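Long-range contact in dTDP-4-amino-4,6-dideoxyglucose formyltransferase (Mycobacterium tuberculosis CAS/NITR204, PDB 5VYQ), which probably transfers a formyl group from a folate cofactor to the sugar amine of dTDP-4-amino-4,6-dideoxyglucose: residues S52-A66 and F82-D94. Numbering follows the deposited sequence. Where two conformers were deposited one is given.
With FON (N-{[4-({[(6R)-2-amino-5-formyl-4-oxo-1,4,5,6,7,8-hexahydropteridin-6-yl]methyl}amino)phenyl]carbonyl}-L-glutamic acid), chain C; 0FX (dTDP-4-amino-4,6-dideoxyglucose), chain D.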
# COMPACT_ATOMS: atom_id res chain seq x y z
N SER A 52 16.10 29.49 -2.49
CA SER A 52 15.99 30.04 -3.84
C SER A 52 14.54 30.53 -4.05
O SER A 52 13.67 30.43 -3.16
CB SER A 52 16.49 29.03 -4.86
OG SER A 52 15.44 28.19 -5.24
N PRO A 53 14.29 31.13 -5.23
CA PRO A 53 12.90 31.49 -5.52
C PRO A 53 11.98 30.25 -5.65
O PRO A 53 10.77 30.39 -5.55
CB PRO A 53 12.99 32.22 -6.87
CG PRO A 53 14.45 32.48 -7.13
CD PRO A 53 15.20 31.43 -6.34
N ILE A 54 12.54 29.07 -5.88
CA ILE A 54 11.79 27.82 -6.02
C ILE A 54 11.42 27.21 -4.67
O ILE A 54 10.42 26.47 -4.56
CB ILE A 54 12.57 26.82 -6.88
CG1 ILE A 54 12.87 27.42 -8.27
CG2 ILE A 54 11.85 25.47 -6.97
CD1 ILE A 54 13.93 26.65 -9.05
N GLY A 55 12.18 27.53 -3.63
CA GLY A 55 11.93 27.00 -2.30
C GLY A 55 10.58 27.39 -1.75
O GLY A 55 10.06 28.43 -2.09
N GLN A 56 10.03 26.52 -0.91
CA GLN A 56 8.83 26.84 -0.14
C GLN A 56 9.03 26.70 1.36
O GLN A 56 8.13 26.26 2.09
CB GLN A 56 7.70 25.92 -0.60
CG GLN A 56 7.38 26.09 -2.07
CD GLN A 56 6.17 25.27 -2.44
OE1 GLN A 56 6.28 24.21 -3.07
NE2 GLN A 56 5.00 25.73 -2.00
N LEU A 57 10.23 27.04 1.84
CA LEU A 57 10.50 26.96 3.25
C LEU A 57 9.92 28.16 3.97
O LEU A 57 10.22 29.29 3.63
CB LEU A 57 11.98 26.87 3.56
CG LEU A 57 12.72 25.79 2.76
CD1 LEU A 57 14.22 25.90 3.06
CD2 LEU A 57 12.23 24.40 3.14
N PRO A 58 9.09 27.93 5.00
CA PRO A 58 8.50 29.05 5.72
C PRO A 58 9.54 29.93 6.42
O PRO A 58 10.39 29.45 7.15
CB PRO A 58 7.60 28.35 6.77
CG PRO A 58 8.29 27.03 6.99
CD PRO A 58 8.69 26.63 5.58
N GLY A 59 9.47 31.25 6.22
CA GLY A 59 10.31 32.15 7.01
C GLY A 59 11.77 32.29 6.55
O GLY A 59 12.53 33.05 7.12
N VAL A 60 12.18 31.55 5.53
CA VAL A 60 13.57 31.59 5.10
C VAL A 60 13.75 32.65 4.00
O VAL A 60 12.99 32.65 3.03
CB VAL A 60 13.97 30.20 4.57
CG1 VAL A 60 15.42 30.25 4.11
CG2 VAL A 60 13.76 29.19 5.69
N PRO A 61 14.73 33.54 4.15
CA PRO A 61 14.91 34.57 3.13
C PRO A 61 15.32 33.99 1.80
O PRO A 61 15.92 32.90 1.74
CB PRO A 61 16.00 35.48 3.69
CG PRO A 61 16.67 34.69 4.76
CD PRO A 61 15.70 33.67 5.26
N ARG A 62 14.93 34.70 0.76
CA ARG A 62 15.15 34.24 -0.62
C ARG A 62 16.33 34.93 -1.33
O ARG A 62 16.63 36.12 -1.11
CB ARG A 62 13.88 34.39 -1.43
CG ARG A 62 12.67 33.68 -0.84
CD ARG A 62 11.47 33.79 -1.75
NE ARG A 62 10.41 32.92 -1.24
CZ ARG A 62 10.27 31.63 -1.52
NH1 ARG A 62 11.09 30.98 -2.34
NH2 ARG A 62 9.26 30.96 -0.98
N CYS A 63 17.00 34.18 -2.21
CA CYS A 63 18.03 34.72 -3.07
C CYS A 63 17.92 34.14 -4.45
O CYS A 63 17.94 32.91 -4.63
CB CYS A 63 19.39 34.40 -2.47
SG CYS A 63 20.79 34.98 -3.47
N ASP A 64 17.74 35.02 -5.44
CA ASP A 64 17.68 34.61 -6.83
C ASP A 64 19.11 34.64 -7.32
O ASP A 64 19.69 35.67 -7.68
CB ASP A 64 16.78 35.52 -7.66
CG ASP A 64 16.65 35.04 -9.08
OD1 ASP A 64 17.64 34.50 -9.65
OD2 ASP A 64 15.55 35.24 -9.63
N VAL A 65 19.67 33.44 -7.42
CA VAL A 65 21.04 33.22 -7.76
C VAL A 65 21.41 33.77 -9.13
O VAL A 65 22.49 34.33 -9.29
CB VAL A 65 21.30 31.71 -7.56
CG1 VAL A 65 22.46 31.19 -8.36
CG2 VAL A 65 21.45 31.43 -6.08
N ALA A 66 20.53 33.62 -10.11
CA ALA A 66 20.80 34.13 -11.43
C ALA A 66 20.87 35.66 -11.45
O ALA A 66 21.70 36.22 -12.13
CB ALA A 66 19.73 33.62 -12.40
N PHE A 82 22.75 23.12 -0.68
CA PHE A 82 22.14 22.13 0.18
C PHE A 82 20.77 21.86 -0.42
O PHE A 82 19.75 22.32 0.09
CB PHE A 82 22.10 22.65 1.63
CG PHE A 82 23.35 22.41 2.44
CD1 PHE A 82 24.59 22.33 1.87
CD2 PHE A 82 23.27 22.29 3.82
CE1 PHE A 82 25.73 22.15 2.64
CE2 PHE A 82 24.40 22.08 4.60
CZ PHE A 82 25.64 22.05 4.02
N HIS A 83 20.76 21.13 -1.55
CA HIS A 83 19.55 20.86 -2.27
C HIS A 83 18.89 22.15 -2.74
O HIS A 83 17.67 22.35 -2.58
CB HIS A 83 18.49 20.08 -1.47
CG HIS A 83 18.91 18.77 -0.86
ND1 HIS A 83 17.98 17.79 -0.60
CD2 HIS A 83 20.09 18.30 -0.39
CE1 HIS A 83 18.56 16.77 -0.00
NE2 HIS A 83 19.85 17.04 0.11
N CYS A 84 19.67 23.06 -3.31
CA CYS A 84 19.13 24.20 -4.00
C CYS A 84 18.55 23.77 -5.34
O CYS A 84 19.23 23.11 -6.12
CB CYS A 84 20.26 25.22 -4.25
SG CYS A 84 19.72 26.69 -5.12
N LYS A 85 17.32 24.16 -5.61
CA LYS A 85 16.66 23.72 -6.85
C LYS A 85 16.99 24.61 -8.04
O LYS A 85 16.83 24.15 -9.19
CB LYS A 85 15.12 23.64 -6.69
CG LYS A 85 14.65 22.53 -5.76
CD LYS A 85 14.28 21.24 -6.48
CE LYS A 85 13.67 20.12 -5.63
NZ LYS A 85 12.66 20.54 -4.62
N GLN A 86 17.51 25.81 -7.77
CA GLN A 86 17.88 26.75 -8.84
C GLN A 86 19.26 26.39 -9.41
O GLN A 86 20.22 26.31 -8.65
CB GLN A 86 17.91 28.16 -8.27
CG GLN A 86 18.20 29.18 -9.36
CD GLN A 86 17.91 30.61 -8.93
OE1 GLN A 86 18.02 30.96 -7.75
NE2 GLN A 86 17.63 31.47 -9.93
N ARG A 87 19.38 26.19 -10.72
CA ARG A 87 20.67 25.90 -11.33
C ARG A 87 21.59 27.10 -11.16
O ARG A 87 21.16 28.25 -11.24
CB ARG A 87 20.51 25.54 -12.82
CG ARG A 87 21.71 24.81 -13.39
CD ARG A 87 21.35 24.07 -14.66
NE ARG A 87 22.49 23.38 -15.23
CZ ARG A 87 22.34 22.37 -16.07
NH1 ARG A 87 23.38 21.75 -16.59
NH2 ARG A 87 21.11 21.98 -16.37
N PHE A 88 22.87 26.84 -10.91
CA PHE A 88 23.90 27.86 -10.74
C PHE A 88 24.41 28.13 -12.16
O PHE A 88 24.89 27.20 -12.83
CB PHE A 88 25.04 27.35 -9.88
CG PHE A 88 24.74 27.24 -8.39
CD1 PHE A 88 25.78 27.00 -7.52
CD2 PHE A 88 23.46 27.44 -7.83
CE1 PHE A 88 25.61 26.88 -6.14
CE2 PHE A 88 23.28 27.33 -6.46
CZ PHE A 88 24.34 27.06 -5.61
N PRO A 89 24.35 29.38 -12.60
CA PRO A 89 24.92 29.64 -13.92
C PRO A 89 26.43 29.61 -13.99
O PRO A 89 27.12 29.66 -12.95
CB PRO A 89 24.44 31.06 -14.22
CG PRO A 89 24.31 31.67 -12.87
CD PRO A 89 23.82 30.59 -11.96
N ALA A 90 26.92 29.58 -15.23
CA ALA A 90 28.36 29.54 -15.46
C ALA A 90 29.09 30.63 -14.68
O ALA A 90 30.11 30.36 -14.06
CB ALA A 90 28.66 29.63 -16.96
N ALA A 91 28.59 31.87 -14.69
CA ALA A 91 29.35 32.95 -14.06
C ALA A 91 29.53 32.73 -12.54
O ALA A 91 30.51 33.17 -11.95
CB ALA A 91 28.73 34.31 -14.32
N LEU A 92 28.59 32.04 -11.93
CA LEU A 92 28.66 31.78 -10.51
C LEU A 92 29.65 30.66 -10.28
O LEU A 92 30.60 30.84 -9.54
CB LEU A 92 27.30 31.39 -9.94
CG LEU A 92 27.29 31.02 -8.46
CD1 LEU A 92 27.81 32.16 -7.60
CD2 LEU A 92 25.88 30.66 -8.01
N ILE A 93 29.48 29.53 -10.98
CA ILE A 93 30.34 28.39 -10.75
C ILE A 93 31.79 28.65 -11.18
O ILE A 93 32.71 28.11 -10.59
CB ILE A 93 29.80 27.11 -11.36
CG1 ILE A 93 29.67 27.21 -12.84
CG2 ILE A 93 28.45 26.73 -10.73
CD1 ILE A 93 29.41 25.85 -13.48
N ASP A 94 31.95 29.53 -12.15
CA ASP A 94 33.26 29.87 -12.67
C ASP A 94 33.96 30.91 -11.81
O ASP A 94 35.21 31.02 -11.93
CB ASP A 94 33.21 30.42 -14.11
CG ASP A 94 32.65 29.47 -15.16
OD1 ASP A 94 32.56 28.23 -14.93
OD2 ASP A 94 32.37 29.98 -16.27
N1 FON C . 23.93 23.98 -10.65
C2 FON C . 24.77 23.33 -11.45
NA2 FON C . 25.44 24.04 -12.40
N3 FON C . 24.92 22.00 -11.31
C4 FON C . 24.26 21.27 -10.39
O4 FON C . 24.45 20.03 -10.26
C4A FON C . 23.35 21.97 -9.47
N5 FON C . 22.54 21.37 -8.48
C6 FON C . 21.32 22.12 -8.15
C7 FON C . 21.74 23.54 -7.74
N8 FON C . 22.46 24.14 -8.83
C8A FON C . 23.24 23.41 -9.66
C9 FON C . 20.28 22.11 -9.29
N10 FON C . 19.79 20.75 -9.49
C11 FON C . 16.98 19.65 -12.34
C12 FON C . 17.59 18.70 -11.54
C13 FON C . 18.53 19.09 -10.59
C14 FON C . 18.85 20.43 -10.42
C15 FON C . 18.25 21.40 -11.21
C16 FON C . 17.31 21.00 -12.17
C FON C . 15.95 19.20 -13.38
O FON C . 15.48 18.04 -13.42
N FON C . 15.52 20.11 -14.26
CA FON C . 14.48 19.86 -15.26
CB FON C . 13.32 20.87 -15.16
CG FON C . 12.70 20.80 -13.76
CD FON C . 11.31 21.38 -13.58
OE1 FON C . 10.57 21.47 -14.58
OE2 FON C . 10.94 21.72 -12.43
CT FON C . 15.09 19.87 -16.62
O1 FON C . 14.41 19.32 -17.52
O2 FON C . 16.22 20.39 -16.79
CP1 FON C . 22.85 20.26 -7.95
O3 FON C . 22.13 19.73 -7.11
O4P 0FX D . 15.81 15.74 -1.98
P2 0FX D . 15.52 16.93 -2.83
O3P 0FX D . 15.70 18.28 -2.16
O1G 0FX D . 16.43 16.65 -4.13
C1G 0FX D . 16.12 17.17 -5.41
C2G 0FX D . 16.84 16.28 -6.43
O2G 0FX D . 16.38 14.95 -6.20
C3G 0FX D . 18.35 16.33 -6.18
O3G 0FX D . 19.06 15.36 -6.99
C4G 0FX D . 18.83 17.77 -6.31
N4A 0FX D . 20.28 17.76 -5.99
C5G 0FX D . 18.03 18.64 -5.34
C6G 0FX D . 18.29 20.10 -5.70
O5G 0FX D . 16.61 18.52 -5.48
OPP 0FX D . 14.05 16.86 -3.48
P 0FX D . 12.60 17.07 -2.80
O1P 0FX D . 11.78 17.76 -3.82
O2P 0FX D . 12.79 17.62 -1.40
O5 0FX D . 12.03 15.59 -2.62
C5 0FX D . 12.54 14.71 -1.64
C4 0FX D . 12.04 13.31 -1.94
O4 0FX D . 10.62 13.30 -1.79
C3 0FX D . 12.25 12.78 -3.36
O3 0FX D . 13.55 12.18 -3.49
C2 0FX D . 11.16 11.74 -3.57
C1 0FX D . 10.07 12.37 -2.74
N11 0FX D . 9.10 13.10 -3.57
C61 0FX D . 9.05 14.44 -3.68
C51 0FX D . 8.08 15.06 -4.45
C5A 0FX D . 8.08 16.56 -4.58
C21 0FX D . 8.06 12.38 -4.15
O21 0FX D . 8.07 11.07 -4.01
N31 0FX D . 7.12 12.93 -4.91
C41 0FX D . 7.10 14.28 -5.02
O41 0FX D . 6.12 14.82 -5.77
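Gln86 reaches across to the start of helix 65-75 and bonds there with both ends of its amide. Its OE1 takes the backbone N of Val65 at 3.0 Å, the donor standing above the carbonyl plane, while NE2 gives a nearly straight bond (165°) to Asp64 OD1, also 3.0 Å long. CG sits anti to the backbone N (chi1 -177°) and the chain runs on extended, which carries the amide that far. Asp64 OD1 is met from above the carboxylate plane, and the same oxygen caps the helix by accepting from Glu67 N. One oxygen thus serves the helix N-terminus and the glutamine together.

Beside the amide, Pro53 CD lies 3.2 Å from Gln86 OE1 and Ser52 CB rests on Gln86 CB. Ser52 OG accepts from Ile54 N in an ST turn and also bonds Asp29, whose carboxylate takes Lys85 N as well. Ile54 packs crosswise on the base of Lys85, CG2 to CB 3.8 Å. Farther back in the loop, Arg62 NH1 and NH2 both grip Gly55 O. Gln86 N, by contrast, is buried with no partner in the model.

On the far side of the glutamine, Val65 CG1 presses against Leu92 CD2 at a tight 3.5 Å and also touches Pro89 and the Phe88 ring.

Turned from 52-66, the loop 83-88 serves the ligands: His83 ND1 and Lys85 NZ bond phosphate oxygens of the dTDP-sugar, while Phe88 O accepts from FON NA2 at 3.2 Å and Gln86 O takes a weak bond from N8. Because Gln86 offers its side chain to the helix start and its carbonyl to the folate, the contact ties the pterin-binding backbone to the capped end of helix 65-75.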